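Local coordinates for GDSL-like protein (Roseburia intestinalis L1-82, PDB 6HFZ), which removes acetyl groups from acetylated beta-mannans, working as a two-domain esterase of the SGNH (GDSL-like) hydrolase superfamily, at residues Y55-H58 with V59-W62; A77-G80 with G81-S84; E183-E186 with I187-D190. One frame throughout, in Å; residues are numbered along the deposited sequence.

Interaction 1. Residues Y55-H58 with V59-W62; sequences YAYH and VYEW
Y55 and V59 begin a ladder of i-to-i+4 contacts along helix 55-66, which links the parallel strands 32-39 and 71-78 in a beta-alpha-beta crossover of the SGNH hydrolase fold. Y55 O accepts from V59 N at 2.9 Å, and the edge of the Y55 ring faces V59 CG2, 4.3 Å from Y55 CD1. Both side chains touch F37 of strand 32-39, and a tyrosine suits this buried place: the ring fills it and the hydroxyl is paired with T43 OG1. A56 follows; it takes Y60 N on its carbonyl at 2.9 Å, and its methyl is small enough to let the helix lie close on F37, Y74 and N76.

Y57 carries most of the side-chain contact. Its CG lies anti to the backbone N (chi1 -158°), as does that of Y60, which makes the two tyrosines run side by side in the same direction. Y60 CD2 stands over one face of the Y57 ring near the rim, 3.8 Å from Y57 CE1, and the planes are oblique, at 57°. Y74 meets both rings, while Y60 OH is bonded to F72 O. At the edge of the same Y57 ring E61, with CG beside its own backbone N, extends until OE2 comes 3.4 Å from Y57 CE2, close to the ring plane, where the polarised C-H edge suits a carboxylate; ring and carboxylate planes are 54° apart. Y57 O accepts from E61 N.

H58 touches A203 of helix 196-215 and sits near E61, whose carboxylate might favour its protonation; H58 ND1 and E61 OE1 are 4.3 Å apart, and H58 O accepts from W62 N at 2.9 Å.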
# COMPACT_ATOMS: atom_id res chain seq x y z
N TYR A 55 4.41 11.53 -9.82
CA TYR A 55 5.62 11.82 -9.02
C TYR A 55 6.61 10.67 -9.22
O TYR A 55 7.80 10.89 -9.28
CB TYR A 55 5.28 12.10 -7.55
CG TYR A 55 5.26 10.88 -6.66
CD1 TYR A 55 6.44 10.31 -6.23
CD2 TYR A 55 4.07 10.31 -6.24
CE1 TYR A 55 6.45 9.17 -5.46
CE2 TYR A 55 4.06 9.18 -5.44
CZ TYR A 55 5.26 8.58 -5.09
OH TYR A 55 5.28 7.40 -4.38
N ALA A 56 6.12 9.41 -9.27
CA ALA A 56 6.96 8.24 -9.34
C ALA A 56 7.83 8.27 -10.61
O ALA A 56 9.02 8.06 -10.55
CB ALA A 56 6.15 6.96 -9.23
N TYR A 57 7.21 8.64 -11.73
CA TYR A 57 7.96 8.67 -13.00
C TYR A 57 8.94 9.85 -12.97
O TYR A 57 10.06 9.75 -13.48
CB TYR A 57 6.98 8.66 -14.15
CG TYR A 57 7.62 8.17 -15.43
CD1 TYR A 57 7.73 6.83 -15.73
CD2 TYR A 57 8.20 9.09 -16.29
CE1 TYR A 57 8.35 6.40 -16.89
CE2 TYR A 57 8.86 8.68 -17.43
CZ TYR A 57 8.92 7.34 -17.74
OH TYR A 57 9.52 6.97 -18.92
N HIS A 58 8.56 10.96 -12.31
CA HIS A 58 9.47 12.09 -12.16
C HIS A 58 10.71 11.69 -11.36
O HIS A 58 11.84 12.08 -11.69
CB HIS A 58 8.80 13.32 -11.53
CG HIS A 58 7.88 14.13 -12.40
ND1 HIS A 58 8.25 14.70 -13.63
CD2 HIS A 58 6.62 14.55 -12.18
CE1 HIS A 58 7.24 15.41 -14.11
NE2 HIS A 58 6.24 15.37 -13.23
N VAL A 59 10.54 10.89 -10.30
CA VAL A 59 11.66 10.45 -9.53
C VAL A 59 12.51 9.50 -10.39
O VAL A 59 13.74 9.48 -10.28
CB VAL A 59 11.20 9.79 -8.23
CG1 VAL A 59 12.29 9.01 -7.54
CG2 VAL A 59 10.57 10.81 -7.31
N TYR A 60 11.83 8.63 -11.16
CA TYR A 60 12.53 7.68 -12.04
C TYR A 60 13.39 8.49 -13.03
O TYR A 60 14.57 8.18 -13.27
CB TYR A 60 11.51 6.74 -12.70
CG TYR A 60 12.05 5.88 -13.81
CD1 TYR A 60 12.96 4.86 -13.56
CD2 TYR A 60 11.65 6.11 -15.10
CE1 TYR A 60 13.45 4.07 -14.59
CE2 TYR A 60 12.13 5.33 -16.15
CZ TYR A 60 13.03 4.32 -15.88
OH TYR A 60 13.47 3.57 -16.94
N GLU A 61 12.80 9.56 -13.59
CA GLU A 61 13.52 10.43 -14.54
C GLU A 61 14.71 11.09 -13.84
O GLU A 61 15.76 11.27 -14.49
CB GLU A 61 12.57 11.42 -15.21
CG GLU A 61 11.68 10.75 -16.23
CD GLU A 61 10.92 11.64 -17.19
OE1 GLU A 61 10.36 12.65 -16.73
OE2 GLU A 61 10.84 11.30 -18.39
N TRP A 62 14.58 11.47 -12.56
CA TRP A 62 15.72 11.97 -11.78
C TRP A 62 16.91 11.01 -11.82
O TRP A 62 18.02 11.46 -12.07
CB TRP A 62 15.37 12.36 -10.34
CG TRP A 62 16.50 12.94 -9.55
CD1 TRP A 62 16.82 14.26 -9.43
CD2 TRP A 62 17.49 12.22 -8.79
NE1 TRP A 62 17.94 14.40 -8.65
CE2 TRP A 62 18.39 13.16 -8.28
CE3 TRP A 62 17.74 10.86 -8.55
CZ2 TRP A 62 19.46 12.80 -7.46
CZ3 TRP A 62 18.80 10.51 -7.76
CH2 TRP A 62 19.67 11.46 -7.24

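Interaction 2. Residues A77-G80 with G81-S84; sequences AGIG and GTTS. With ACT (acetate ion), chain E.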
# COMPACT_ATOMS: atom_id res chain seq x y z
N ALA A 77 4.40 -0.20 -8.23
CA ALA A 77 3.59 -1.18 -7.52
C ALA A 77 2.50 -0.48 -6.70
O ALA A 77 2.07 -0.98 -5.66
CB ALA A 77 4.45 -2.04 -6.65
N GLY A 78 2.07 0.69 -7.14
CA GLY A 78 0.92 1.40 -6.55
C GLY A 78 -0.41 0.73 -6.90
O GLY A 78 -0.60 0.30 -8.05
N ILE A 79 -1.32 0.67 -5.92
CA ILE A 79 -2.66 0.20 -6.14
C ILE A 79 -3.59 1.14 -5.39
O ILE A 79 -3.47 1.26 -4.19
CB ILE A 79 -2.87 -1.27 -5.70
CG1 ILE A 79 -1.94 -2.28 -6.37
CG2 ILE A 79 -4.33 -1.66 -5.90
CD1 ILE A 79 -2.09 -3.69 -5.87
N GLY A 80 -4.49 1.81 -6.12
CA GLY A 80 -5.36 2.80 -5.55
C GLY A 80 -6.26 2.27 -4.46
O GLY A 80 -6.85 1.17 -4.58
N GLY A 81 -6.41 3.09 -3.41
CA GLY A 81 -7.35 2.87 -2.34
C GLY A 81 -7.00 1.66 -1.48
O GLY A 81 -7.93 1.00 -0.97
N THR A 82 -5.71 1.43 -1.27
CA THR A 82 -5.21 0.36 -0.42
C THR A 82 -4.09 0.85 0.49
O THR A 82 -3.46 1.89 0.27
CB THR A 82 -4.77 -0.88 -1.21
OG1 THR A 82 -3.59 -0.55 -1.92
CG2 THR A 82 -5.85 -1.41 -2.14
N THR A 83 -3.84 0.05 1.54
CA THR A 83 -3.05 0.47 2.71
C THR A 83 -1.79 -0.37 2.82
O THR A 83 -1.61 -1.35 2.06
CB THR A 83 -3.89 0.28 3.99
OG1 THR A 83 -4.11 -1.11 4.24
CG2 THR A 83 -5.23 0.99 3.90
N SER A 84 -1.00 -0.10 3.87
CA SER A 84 0.19 -0.86 4.19
C SER A 84 -0.20 -2.28 4.63
O SER A 84 0.64 -3.18 4.55
CB SER A 84 1.03 -0.19 5.24
OG SER A 84 0.35 -0.12 6.48
C ACT E . -5.71 6.70 -2.64
O ACT E . -6.84 7.03 -3.11
OXT ACT E . -5.25 5.56 -2.71
CH3 ACT E . -4.83 7.70 -1.96
O HOH W 1 -9.56 0.39 -3.47
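A type II beta turn from I79 to T82, at the end of strand 71-78, brings a backbone N-H into the presumed active site. G81 N points it at the bound acetate, 2.8 Å from OXT with an N-H...O angle of 156°. S41 N and N110 ND2 also bond the acetate, and with G81 N they match the serine amide, glycine amide and asparagine that form the oxyanion hole in SGNH hydrolases. A further bond comes from NE2 of H193, the presumed catalytic histidine. The ion, probably from the crystallisation liquor, would then mark the place of the substrate's acetyl group.

The turn explains the glycine at G81: its positive phi of 67° favours glycine, and a beta carbon there would clash with G80 O. At G80, which touches residues of the presumed S41-H193-D190 triad, a beta carbon would be a tight fit against G81 N. One water donates to both G80 O and G81 O on the outside of the bend.

The ends of the turn are tied by a side chain. T82 OG1 sits between its own backbone N and carbonyl carbon (chi1 70°), and from there donates to I79 O from above the carbonyl plane. A threonine suits the spot because its other branch is apolar: the methyl meets I79, which itself packs on F86 and R90 of helix 84-96. T82 CG2 is 4.1 Å from I79 CG2, and the OG1 to I79 O bond spans 2.9 Å.

Interaction 3. Residues E183-E186 with I187-D190; sequences ENRE and ITPD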
# COMPACT_ATOMS: atom_id res chain seq x y z
N GLU A 183 -3.81 27.86 -4.12
CA GLU A 183 -5.24 27.46 -3.94
C GLU A 183 -5.35 25.96 -4.26
O GLU A 183 -4.68 25.48 -5.17
CB GLU A 183 -6.26 28.25 -4.77
CG GLU A 183 -7.65 28.31 -4.09
CD GLU A 183 -8.58 27.09 -4.19
OE1 GLU A 183 -8.62 26.45 -5.26
OE2 GLU A 183 -9.31 26.79 -3.21
N ASN A 184 -6.12 25.24 -3.45
CA ASN A 184 -6.17 23.78 -3.50
C ASN A 184 -6.32 23.27 -4.93
O ASN A 184 -5.62 22.36 -5.34
CB ASN A 184 -7.32 23.22 -2.66
CG ASN A 184 -7.14 23.52 -1.19
OD1 ASN A 184 -6.96 24.68 -0.80
ND2 ASN A 184 -7.21 22.49 -0.37
N ARG A 185 -7.25 23.88 -5.69
CA ARG A 185 -7.63 23.35 -7.01
C ARG A 185 -6.54 23.60 -8.06
O ARG A 185 -6.58 22.99 -9.11
CB ARG A 185 -8.99 23.91 -7.43
CG ARG A 185 -10.12 23.48 -6.50
CD ARG A 185 -10.44 22.00 -6.53
NE ARG A 185 -11.26 21.63 -5.38
CZ ARG A 185 -10.75 21.16 -4.25
NH1 ARG A 185 -9.50 20.75 -4.23
NH2 ARG A 185 -11.48 21.16 -3.15
N GLU A 186 -5.54 24.41 -7.73
CA GLU A 186 -4.36 24.51 -8.56
C GLU A 186 -3.54 23.23 -8.56
O GLU A 186 -2.81 22.98 -9.53
CB GLU A 186 -3.47 25.68 -8.13
CG GLU A 186 -4.20 27.00 -8.25
CD GLU A 186 -3.33 28.21 -7.96
OE1 GLU A 186 -2.92 28.38 -6.78
OE2 GLU A 186 -3.08 28.99 -8.92
N ILE A 187 -3.61 22.44 -7.47
CA ILE A 187 -2.77 21.24 -7.37
C ILE A 187 -3.55 19.95 -7.10
O ILE A 187 -2.91 18.91 -7.18
CB ILE A 187 -1.69 21.39 -6.29
CG1 ILE A 187 -2.31 21.59 -4.91
CG2 ILE A 187 -0.68 22.46 -6.69
CD1 ILE A 187 -1.27 21.47 -3.77
N THR A 188 -4.85 20.02 -6.80
CA THR A 188 -5.61 18.80 -6.58
C THR A 188 -7.09 19.07 -6.79
O THR A 188 -7.63 20.05 -6.27
CB THR A 188 -5.34 18.22 -5.18
OG1 THR A 188 -6.30 17.18 -5.04
CG2 THR A 188 -5.52 19.23 -4.08
N PRO A 189 -7.80 18.22 -7.58
CA PRO A 189 -9.24 18.39 -7.74
C PRO A 189 -10.10 17.92 -6.57
O PRO A 189 -11.26 18.32 -6.53
CB PRO A 189 -9.59 17.55 -8.98
CG PRO A 189 -8.48 16.53 -9.05
CD PRO A 189 -7.25 17.17 -8.44
N ASP A 190 -9.55 17.12 -5.63
CA ASP A 190 -10.34 16.51 -4.59
C ASP A 190 -9.67 16.56 -3.22
O ASP A 190 -10.17 15.90 -2.34
CB ASP A 190 -10.68 15.06 -4.91
CG ASP A 190 -9.47 14.16 -5.10
OD1 ASP A 190 -8.36 14.55 -4.75
OD2 ASP A 190 -9.66 13.12 -5.72
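The backbone of N184-E186 takes helical angles without forming a regular helix, and the bend closes on a shared acceptor, N184 O, which receives both I187 N and T188 N at 2.9 Å. The T188 donor lies in the carbonyl plane, whereas I187 N comes from above it, 45° out. Two glutamates brace the start of the bend: E183 N donates to E186 OE1, and R185 N to E183 OE1.

R185 folds back at chi2 (-67°), which carries its guanidinium across to the next residues. R185 NH1 donates to T188 O at 2.9 Å with the oxygen in the guanidinium plane, while P189 O lies over one face, 3.5 Å from R185 NE but not hydrogen-bonded to it. NH1 also forms a salt bridge to D191, which suits an arginine here.

I187 is the apolar side of the bend, turned onto I173 and V177, with CG1 3.4 Å from N184 O. With an alanine here the contact with I173 and V177 would be lost, which would probably leave a gap against helix 173-178. T188 has its CG2 methyl 3.4 Å from N184 O, while its OG1 is bonded to H193 O and, weakly, to D190 N.

D190 OD2 is hydrogen-bonded to H193 ND1. This Asp-x-x-His segment before the last helix is a hallmark of SGNH hydrolases; here D190 and H193 probably complete the triad with S41.

How the interactions relate
All three contacts are local and belong to the SGNH hydrolase domain, following one another in the chain as interaction 1, interaction 2 and interaction 3. Their centres are 18 to 22 Å apart and none touches another. Interaction 1 lies within helix 55-66, which packs against strand 32-39 of the mixed sheet and against helix 196-215; the chain then runs through edge strand 71-78 into interaction 2, at the strand's end. Interaction 3 is in the loop between helices 173-178 and 196-215. The presumed active site joins the last two: H193 bonds both D190 of residues 187-190 and the acetate held by G81, so two distant loops serve one site.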